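Local coordinates for protein CRISPR system Cmr subunit Cmr1-1 (Pyrococcus furiosus, PDB 4W8Z) that binds RNA as the Cmr1 subunit that, together with Cmr6, caps the type III-B Cmr ribonucleoprotein complex of CRISPR antiviral immunity, at residues E15-T20 with F286-I291; Y103-I108 with E239-F244. All coordinates share one frame; numbering follows the deposited sequence.

Contact 1: E15-T20 with F286-I291; sequences ESITST and FGVVEI
The turn that follows strand 8-16, the first strand of the chain, in the RAMP-family part meets a strand of the C-terminal Cmr1-like region here, with I17 set against V288 and E290, and T18 against V288. No hydrogen bond passes between the two segments; methyl groups do the touching. V288 is the shared partner, each of its branches taken by a different residue. Chi1 of I17, -70°, keeps CG1 beside the backbone N and sets CG2 anti to it, 3.9 Å from V288 CG1, while CG2 of T18 lies 3.7 Å from V288 CG2. The longer branch of I17 runs on along the strand, where its CD1 approaches the backbone O of V288 at 3.9 Å and CB of E290 at 4.3 Å. With its methyl given to V288, T18 turns OG1 elsewhere, to hydrogen bonds with O of G162 and N of S165. The carboxylate of E290 forms a salt bridge with K167, so its contribution to I17 is the aliphatic stem. Within the turn, OG of S16 and OG1 of T20 are hydrogen-bonded at 2.8 Å. Strand 166-172 flanks strand 8-16 in the N-terminal sheet and touches I17 through K167; helix 237-264 packs on I17 and T18 through T237, and strand 294-302, the antiparallel partner of 284-291, touches V288 through P295.

Contact 2: Y103-I108 with E239-F244; sequences YIWFSI and EVLAQF
L241 is the first residue of 239-244 to meet the 103-108 segment, a type I turn (Y103 to F106) with W105 at the N-cap of helix 106-113; the contact packs this turn of the RAMP-family part on helix 237-264 of the C-terminal part. The isobutyl end of L241 lies against the six-membered part of the W105 indole, CD1 being 3.8 Å from CH2 and CD2 3.9 Å from CZ2 of that ring; the two side chains cross at about a right angle. The backbone O of L241 is approached by CD1 of I104 at 3.8 Å. One helical turn on, F244 presents its carbonyl O to I104 CG2, also at 3.8 Å, and its CB to I104 CD1 at 4.4 Å, while its ring turns from 103-108 and stacks with that of F286. I104 can bridge L241 and F244 because its CG1 sits between backbone N and carbonyl carbon (chi1 58°), which carries CD1 toward the helix and leaves CG2 to meet F244 O. I108, from the same segment as W105, sets its CD1 over one face of the indole, near the edge of the ring system. The interface is thus dispersive and buried, without a hydrogen bond across it; the one polar atom of the indole, NE1, finds its partner, R161 O, outside the two segments.

How the contacts relate
Both contacts join the RAMP-family region to the Cmr1-like C-terminal region without a hydrogen bond between their segments. All four touching residues of contact 2 are buried, against two of four in contact 1, which grades into a charged margin at E290. Contact 1 sets methyls of a loop on a strand; contact 2 adds an aromatic ring and the carbonyl oxygens of a helix to aliphatic packing. The centres lie 13 Å apart and the contacts touch: T18 CG2 reaches L241 CD1 at 3.7 Å, and S19 OG reaches W105 CZ3 at 3.8 Å. Each contact uses one of two successive elements of the chain, helix 237-264 and strand 284-291.

Contact 1: E15-T20 with F286-I291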
loop_
_atom_site.group_PDB
_atom_site.type_symbol
_atom_site.label_atom_id
_atom_site.label_comp_id
_atom_site.label_asym_id
_atom_site.label_seq_id
_atom_site.Cartn_x
_atom_site.Cartn_y
_atom_site.Cartn_z
ATOM N N GLU A 15 -4.195 -11.566 8.720
ATOM C CA GLU A 15 -4.158 -10.983 10.049
ATOM C C GLU A 15 -3.501 -9.607 9.996
ATOM O O GLU A 15 -2.544 -9.396 9.247
ATOM C CB GLU A 15 -3.407 -11.907 11.011
ATOM C CG GLU A 15 -3.209 -11.344 12.406
ATOM C CD GLU A 15 -2.429 -12.283 13.314
ATOM O OE1 GLU A 15 -2.800 -13.474 13.406
ATOM O OE2 GLU A 15 -1.439 -11.830 13.929
ATOM N N SER A 16 -4.025 -8.671 10.781
ATOM C CA SER A 16 -3.447 -7.337 10.866
ATOM C C SER A 16 -2.125 -7.352 11.632
ATOM O O SER A 16 -2.040 -7.875 12.745
ATOM C CB SER A 16 -4.426 -6.367 11.532
ATOM O OG SER A 16 -5.628 -6.270 10.789
ATOM N N ILE A 17 -1.091 -6.782 11.024
ATOM C CA ILE A 17 0.183 -6.591 11.699
ATOM C C ILE A 17 0.173 -5.251 12.428
ATOM O O ILE A 17 0.678 -5.132 13.545
ATOM C CB ILE A 17 1.354 -6.644 10.711
ATOM C CG1 ILE A 17 1.542 -8.072 10.197
ATOM C CG2 ILE A 17 2.630 -6.129 11.352
ATOM C CD1 ILE A 17 2.446 -8.168 8.989
ATOM N N THR A 18 -0.418 -4.245 11.791
ATOM C CA THR A 18 -0.567 -2.929 12.398
ATOM C C THR A 18 -2.041 -2.593 12.587
ATOM O O THR A 18 -2.910 -3.250 12.009
ATOM C CB THR A 18 0.095 -1.830 11.544
ATOM O OG1 THR A 18 -0.382 -1.913 10.194
ATOM C CG2 THR A 18 1.608 -1.979 11.553
ATOM N N SER A 19 -2.315 -1.576 13.402
ATOM C CA SER A 19 -3.680 -1.130 13.671
ATOM C C SER A 19 -4.423 -0.880 12.369
ATOM O O SER A 19 -3.908 -0.211 11.472
ATOM C CB SER A 19 -3.673 0.138 14.525
ATOM O OG SER A 19 -2.856 -0.022 15.674
ATOM N N THR A 20 -5.627 -1.430 12.262
ATOM C CA THR A 20 -6.390 -1.363 11.020
ATOM C C THR A 20 -7.657 -0.543 11.218
ATOM O O THR A 20 -8.371 -0.730 12.198
ATOM C CB THR A 20 -6.748 -2.778 10.507
ATOM O OG1 THR A 20 -5.543 -3.506 10.233
ATOM C CG2 THR A 20 -7.577 -2.700 9.236
ATOM N N PHE A 286 4.365 3.486 2.991
ATOM C CA PHE A 286 5.106 2.623 3.896
ATOM C C PHE A 286 4.187 1.835 4.815
ATOM O O PHE A 286 3.013 2.174 4.994
ATOM C CB PHE A 286 6.135 3.420 4.712
ATOM C CG PHE A 286 5.552 4.524 5.550
ATOM C CD1 PHE A 286 5.116 4.281 6.846
ATOM C CD2 PHE A 286 5.487 5.817 5.062
ATOM C CE1 PHE A 286 4.601 5.303 7.623
ATOM C CE2 PHE A 286 4.975 6.844 5.835
ATOM C CZ PHE A 286 4.528 6.587 7.117
ATOM N N GLY A 287 4.738 0.765 5.376
ATOM C CA GLY A 287 4.003 -0.138 6.234
ATOM C C GLY A 287 4.968 -1.147 6.819
ATOM O O GLY A 287 6.176 -0.913 6.833
ATOM N N VAL A 288 4.442 -2.270 7.297
ATOM C CA VAL A 288 5.276 -3.276 7.941
ATOM C C VAL A 288 5.132 -4.639 7.272
ATOM O O VAL A 288 4.022 -5.140 7.094
ATOM C CB VAL A 288 4.932 -3.401 9.439
ATOM C CG1 VAL A 288 5.875 -4.379 10.138
ATOM C CG2 VAL A 288 4.991 -2.032 10.101
ATOM N N VAL A 289 6.263 -5.232 6.900
ATOM C CA VAL A 289 6.272 -6.572 6.336
ATOM C C VAL A 289 6.957 -7.529 7.310
ATOM O O VAL A 289 7.920 -7.162 7.988
ATOM C CB VAL A 289 6.978 -6.601 4.950
ATOM C CG1 VAL A 289 8.445 -6.179 5.069
ATOM C CG2 VAL A 289 6.848 -7.978 4.288
ATOM N N GLU A 290 6.444 -8.751 7.402
ATOM C CA GLU A 290 7.073 -9.763 8.239
ATOM C C GLU A 290 7.972 -10.679 7.409
ATOM O O GLU A 290 7.523 -11.315 6.454
ATOM C CB GLU A 290 6.014 -10.579 8.979
ATOM C CG GLU A 290 6.591 -11.635 9.903
ATOM C CD GLU A 290 5.550 -12.208 10.846
ATOM O OE1 GLU A 290 4.756 -11.416 11.403
ATOM O OE2 GLU A 290 5.518 -13.446 11.020
ATOM N N ILE A 291 9.250 -10.719 7.775
ATOM C CA ILE A 291 10.228 -11.568 7.101
ATOM C C ILE A 291 10.970 -12.418 8.124
ATOM O O ILE A 291 11.610 -11.886 9.033
ATOM C CB ILE A 291 11.253 -10.742 6.291
ATOM C CG1 ILE A 291 10.543 -9.697 5.428
ATOM C CG2 ILE A 291 12.104 -11.654 5.427
ATOM C CD1 ILE A 291 11.482 -8.747 4.717
#

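Contact 2: Y103-I108 with E239-F244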
loop_
_atom_site.group_PDB
_atom_site.type_symbol
_atom_site.label_atom_id
_atom_site.label_comp_id
_atom_site.label_asym_id
_atom_site.label_seq_id
_atom_site.Cartn_x
_atom_site.Cartn_y
_atom_site.Cartn_z
ATOM N N TYR A 103 2.505 11.593 14.722
ATOM C CA TYR A 103 2.588 12.407 13.517
ATOM C C TYR A 103 2.113 11.645 12.282
ATOM O O TYR A 103 1.321 12.170 11.507
ATOM C CB TYR A 103 4.011 12.928 13.321
ATOM C CG TYR A 103 4.379 14.009 14.311
ATOM C CD1 TYR A 103 3.959 15.321 14.125
ATOM C CD2 TYR A 103 5.139 13.717 15.438
ATOM C CE1 TYR A 103 4.289 16.314 15.029
ATOM C CE2 TYR A 103 5.474 14.703 16.351
ATOM C CZ TYR A 103 5.047 16.000 16.141
ATOM O OH TYR A 103 5.383 16.982 17.048
ATOM N N ILE A 104 2.572 10.414 12.099
ATOM C CA ILE A 104 2.135 9.644 10.942
ATOM C C ILE A 104 0.643 9.323 11.032
ATOM O O ILE A 104 -0.034 9.248 10.009
ATOM C CB ILE A 104 2.940 8.330 10.760
ATOM C CG1 ILE A 104 2.845 7.432 11.993
ATOM C CG2 ILE A 104 4.399 8.625 10.438
ATOM C CD1 ILE A 104 3.524 6.090 11.802
ATOM N N TRP A 105 0.129 9.147 12.248
ATOM C CA TRP A 105 -1.288 8.829 12.437
ATOM C C TRP A 105 -2.057 9.974 13.084
ATOM O O TRP A 105 -3.089 9.747 13.718
ATOM C CB TRP A 105 -1.455 7.571 13.285
ATOM C CG TRP A 105 -0.907 6.333 12.649
ATOM C CD1 TRP A 105 -0.348 6.227 11.410
ATOM C CD2 TRP A 105 -0.864 5.021 13.221
ATOM N NE1 TRP A 105 0.042 4.934 11.176
ATOM C CE2 TRP A 105 -0.261 4.174 12.274
ATOM C CE3 TRP A 105 -1.271 4.483 14.443
ATOM C CZ2 TRP A 105 -0.062 2.813 12.509
ATOM C CZ3 TRP A 105 -1.068 3.131 14.675
ATOM C CH2 TRP A 105 -0.471 2.314 13.713
ATOM N N PHE A 106 -1.544 11.192 12.924
ATOM C CA PHE A 106 -2.182 12.397 13.443
ATOM C C PHE A 106 -3.689 12.426 13.192
ATOM O O PHE A 106 -4.471 12.666 14.108
ATOM C CB PHE A 106 -1.526 13.635 12.824
ATOM C CG PHE A 106 -2.198 14.929 13.182
ATOM C CD1 PHE A 106 -3.220 15.438 12.397
ATOM C CD2 PHE A 106 -1.796 15.649 14.294
ATOM C CE1 PHE A 106 -3.841 16.629 12.723
ATOM C CE2 PHE A 106 -2.411 16.845 14.626
ATOM C CZ PHE A 106 -3.434 17.334 13.838
ATOM N N SER A 107 -4.082 12.177 11.947
ATOM C CA SER A 107 -5.484 12.249 11.540
ATOM C C SER A 107 -6.372 11.282 12.321
ATOM O O SER A 107 -7.529 11.584 12.598
ATOM C CB SER A 107 -5.615 11.976 10.036
ATOM O OG SER A 107 -5.256 13.113 9.268
ATOM N N ILE A 108 -5.829 10.123 12.673
ATOM C CA ILE A 108 -6.578 9.128 13.426
ATOM C C ILE A 108 -6.769 9.627 14.851
ATOM O O ILE A 108 -7.851 9.510 15.431
ATOM C CB ILE A 108 -5.857 7.764 13.430
ATOM C CG1 ILE A 108 -5.635 7.276 11.996
ATOM C CG2 ILE A 108 -6.648 6.741 14.230
ATOM C CD1 ILE A 108 -4.776 6.041 11.905
ATOM N N GLU A 239 8.201 -0.569 17.290
ATOM C CA GLU A 239 9.508 0.062 17.148
ATOM C C GLU A 239 9.721 0.520 15.711
ATOM O O GLU A 239 10.252 1.603 15.466
ATOM C CB GLU A 239 10.628 -0.890 17.569
ATOM C CG GLU A 239 11.966 -0.193 17.789
ATOM C CD GLU A 239 13.131 -1.160 17.858
ATOM O OE1 GLU A 239 13.358 -1.888 16.869
ATOM O OE2 GLU A 239 13.818 -1.195 18.902
ATOM N N VAL A 240 9.298 -0.312 14.764
ATOM C CA VAL A 240 9.375 0.019 13.347
ATOM C C VAL A 240 8.510 1.234 13.024
ATOM O O VAL A 240 8.965 2.178 12.377
ATOM C CB VAL A 240 8.940 -1.169 12.470
ATOM C CG1 VAL A 240 8.720 -0.725 11.030
ATOM C CG2 VAL A 240 9.972 -2.284 12.548
ATOM N N LEU A 241 7.264 1.204 13.485
ATOM C CA LEU A 241 6.347 2.325 13.310
ATOM C C LEU A 241 6.908 3.608 13.922
ATOM O O LEU A 241 6.744 4.693 13.363
ATOM C CB LEU A 241 4.984 1.999 13.925
ATOM C CG LEU A 241 4.091 1.055 13.119
ATOM C CD1 LEU A 241 2.889 0.615 13.930
ATOM C CD2 LEU A 241 3.648 1.725 11.828
ATOM N N ALA A 242 7.580 3.478 15.059
ATOM C CA ALA A 242 8.165 4.633 15.730
ATOM C C ALA A 242 9.296 5.241 14.909
ATOM O O ALA A 242 9.501 6.454 14.934
ATOM C CB ALA A 242 8.665 4.248 17.117
ATOM N N GLN A 243 10.028 4.401 14.185
ATOM C CA GLN A 243 11.090 4.890 13.310
ATOM C C GLN A 243 10.508 5.743 12.187
ATOM O O GLN A 243 11.036 6.810 11.869
ATOM C CB GLN A 243 11.900 3.727 12.730
ATOM C CG GLN A 243 13.052 3.273 13.616
ATOM C CD GLN A 243 14.158 4.313 13.709
ATOM O OE1 GLN A 243 14.275 5.194 12.851
ATOM N NE2 GLN A 243 14.976 4.217 14.755
ATOM N N PHE A 244 9.418 5.262 11.596
ATOM C CA PHE A 244 8.694 6.009 10.577
ATOM C C PHE A 244 8.232 7.362 11.115
ATOM O O PHE A 244 8.230 8.363 10.402
ATOM C CB PHE A 244 7.489 5.205 10.083
ATOM C CG PHE A 244 7.829 4.157 9.057
ATOM C CD1 PHE A 244 8.577 4.478 7.937
ATOM C CD2 PHE A 244 7.395 2.849 9.213
ATOM C CE1 PHE A 244 8.883 3.517 6.989
ATOM C CE2 PHE A 244 7.701 1.882 8.273
ATOM C CZ PHE A 244 8.444 2.218 7.158
#